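Local coordinates for flagellar motor switch protein FliG (Aquifex aeolicus, PDB 3HJL), which probably forms part of the rotor-mounted switch complex at the base of the flagellum that sets the direction of rotation, at residues Glu128-Ile133 / Val161-Thr166. Residues are numbered along the deposited sequence; the frame is centred on the assembly and turned at random.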
loop_
_atom_site.group_PDB
_atom_site.type_symbol
_atom_site.label_atom_id
_atom_site.label_comp_id
_atom_site.label_asym_id
_atom_site.label_seq_id
_atom_site.Cartn_x
_atom_site.Cartn_y
_atom_site.Cartn_z
ATOM N N GLU A 128 4.449 -20.011 11.217
ATOM C CA GLU A 128 3.846 -18.980 12.046
ATOM C C GLU A 128 3.591 -19.583 13.432
ATOM O O GLU A 128 3.589 -20.808 13.592
ATOM C CB GLU A 128 2.534 -18.503 11.402
ATOM C CG GLU A 128 2.139 -17.078 11.728
ATOM C CD GLU A 128 3.028 -16.014 11.081
ATOM O OE1 GLU A 128 3.812 -16.327 10.147
ATOM O OE2 GLU A 128 2.911 -14.840 11.504
ATOM N N HIS A 129 3.426 -18.731 14.438
ATOM C CA HIS A 129 3.147 -19.206 15.787
ATOM C C HIS A 129 1.780 -19.921 15.777
ATOM O O HIS A 129 0.867 -19.437 15.128
ATOM C CB HIS A 129 3.119 -18.036 16.769
ATOM C CG HIS A 129 3.020 -18.456 18.201
ATOM N ND1 HIS A 129 1.819 -18.731 18.812
ATOM C CD2 HIS A 129 3.971 -18.648 19.145
ATOM C CE1 HIS A 129 2.034 -19.098 20.062
ATOM N NE2 HIS A 129 3.330 -19.031 20.297
ATOM N N PRO A 130 1.650 -21.090 16.461
ATOM C CA PRO A 130 0.374 -21.843 16.440
ATOM C C PRO A 130 -0.886 -21.039 16.811
ATOM O O PRO A 130 -1.961 -21.304 16.264
ATOM C CB PRO A 130 0.615 -22.961 17.454
ATOM C CG PRO A 130 2.075 -23.167 17.447
ATOM C CD PRO A 130 2.683 -21.813 17.233
ATOM N N GLN A 131 -0.757 -20.119 17.768
ATOM C CA GLN A 131 -1.844 -19.195 18.143
ATOM C C GLN A 131 -2.273 -18.280 16.989
ATOM O O GLN A 131 -3.451 -17.953 16.866
ATOM C CB GLN A 131 -1.437 -18.348 19.360
ATOM C CG GLN A 131 -2.581 -17.503 19.984
ATOM C CD GLN A 131 -3.692 -18.347 20.584
ATOM O OE1 GLN A 131 -3.482 -19.506 20.914
ATOM N NE2 GLN A 131 -4.879 -17.757 20.745
ATOM N N THR A 132 -1.309 -17.852 16.176
ATOM C CA THR A 132 -1.575 -17.047 14.971
ATOM C C THR A 132 -2.337 -17.855 13.911
ATOM O O THR A 132 -3.249 -17.327 13.258
ATOM C CB THR A 132 -0.246 -16.536 14.352
ATOM O OG1 THR A 132 0.542 -15.919 15.378
ATOM C CG2 THR A 132 -0.490 -15.539 13.233
ATOM N N ILE A 133 -1.958 -19.128 13.748
ATOM C CA ILE A 133 -2.626 -20.021 12.787
ATOM C C ILE A 133 -4.073 -20.273 13.247
ATOM O O ILE A 133 -5.003 -20.212 12.440
ATOM C CB ILE A 133 -1.898 -21.387 12.628
ATOM C CG1 ILE A 133 -0.413 -21.198 12.251
ATOM C CG2 ILE A 133 -2.594 -22.228 11.552
ATOM C CD1 ILE A 133 0.364 -22.498 12.078
ATOM N N VAL A 161 -5.781 -26.861 16.368
ATOM C CA VAL A 161 -7.165 -27.192 16.742
ATOM C C VAL A 161 -7.415 -27.016 18.249
ATOM O O VAL A 161 -8.489 -26.559 18.650
ATOM C CB VAL A 161 -7.546 -28.640 16.326
ATOM C CG1 VAL A 161 -8.932 -29.001 16.850
ATOM C CG2 VAL A 161 -7.498 -28.795 14.807
ATOM N N LYS A 162 -6.431 -27.388 19.070
ATOM C CA LYS A 162 -6.494 -27.194 20.525
ATOM C C LYS A 162 -6.590 -25.711 20.874
ATOM O O LYS A 162 -7.320 -25.331 21.790
ATOM C CB LYS A 162 -5.248 -27.786 21.195
ATOM C CG LYS A 162 -5.259 -27.748 22.738
ATOM C CD LYS A 162 -3.880 -28.036 23.348
ATOM C CE LYS A 162 -2.949 -26.817 23.247
ATOM N NZ LYS A 162 -1.618 -27.045 23.879
ATOM N N ARG A 163 -5.797 -24.896 20.181
ATOM C CA ARG A 163 -5.786 -23.449 20.394
ATOM C C ARG A 163 -7.052 -22.776 19.869
ATOM O O ARG A 163 -7.525 -21.812 20.466
ATOM C CB ARG A 163 -4.526 -22.812 19.807
ATOM C CG ARG A 163 -3.291 -23.016 20.683
ATOM C CD ARG A 163 -2.085 -22.286 20.135
ATOM N NE ARG A 163 -1.224 -21.773 21.216
ATOM C CZ ARG A 163 -0.069 -22.300 21.626
ATOM N NH1 ARG A 163 0.467 -23.364 21.042
ATOM N NH2 ARG A 163 0.587 -21.722 22.633
ATOM N N ILE A 164 -7.590 -23.279 18.757
ATOM C CA ILE A 164 -8.900 -22.848 18.278
ATOM C C ILE A 164 -9.961 -23.150 19.342
ATOM O O ILE A 164 -10.799 -22.298 19.635
ATOM C CB ILE A 164 -9.307 -23.540 16.946
ATOM C CG1 ILE A 164 -8.438 -23.040 15.775
ATOM C CG2 ILE A 164 -10.796 -23.244 16.621
ATOM C CD1 ILE A 164 -8.544 -23.903 14.500
ATOM N N ALA A 165 -9.891 -24.352 19.923
ATOM C CA ALA A 165 -10.811 -24.796 20.982
ATOM C C ALA A 165 -10.835 -23.874 22.205
ATOM O O ALA A 165 -11.891 -23.656 22.806
ATOM C CB ALA A 165 -10.463 -26.239 21.422
ATOM N N THR A 166 -9.668 -23.357 22.577
ATOM C CA THR A 166 -9.534 -22.504 23.754
ATOM C C THR A 166 -9.889 -21.028 23.499
ATOM O O THR A 166 -9.973 -20.255 24.454
ATOM C CB THR A 166 -8.101 -22.595 24.334
ATOM O OG1 THR A 166 -7.156 -22.170 23.348
ATOM C CG2 THR A 166 -7.784 -24.016 24.733
#
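R163 on helix 154-166 reaches across to H129, P130 and Q131 at the start of helix 130-137. CB and CG pass the Q131 amide oxygen, CG lying 3.5 Å from OE1. CD comes closer, 3.2 Å from Q131 OE1, and also passes 3.5 Å from the backbone N of Q131. NE donates to Q131 OE1 at 3.2 Å, but the N-H...O angle of 124° makes this bond weak; OE1 sits at the guanidinium edge, with the amide plane turned 74° from it. That oxygen is brought round by the bend of the Q131 chain at chi2 (65°). Beyond CZ, NH1 lies 3.6 Å from P130 CB and forms a salt bridge with E159 one turn earlier on its own helix. NH2 lies nearest H129 CE1, which stands over one guanidinium face with the ring steeply inclined to it. H129 is itself held as the N-cap: ND1 accepts from Q131 N at 3.1 Å, the donor tilted from the ring plane. Replacing R163 by alanine is likely to cost E159 one of its two cationic partners, K162 remaining, to leave Q131 OE1 without the weak NE donor, and to uncover P130 CB and H129 CE1. These four residues belong to the EHPQR motif of the FliG middle domain, so the contact unites its sequence-distant parts at the surface. With one weak bond between the segments, the arginine's position rests largely on van der Waals contact and E159, and its positive charge would probably disfavour protonation of the neighbouring imidazole.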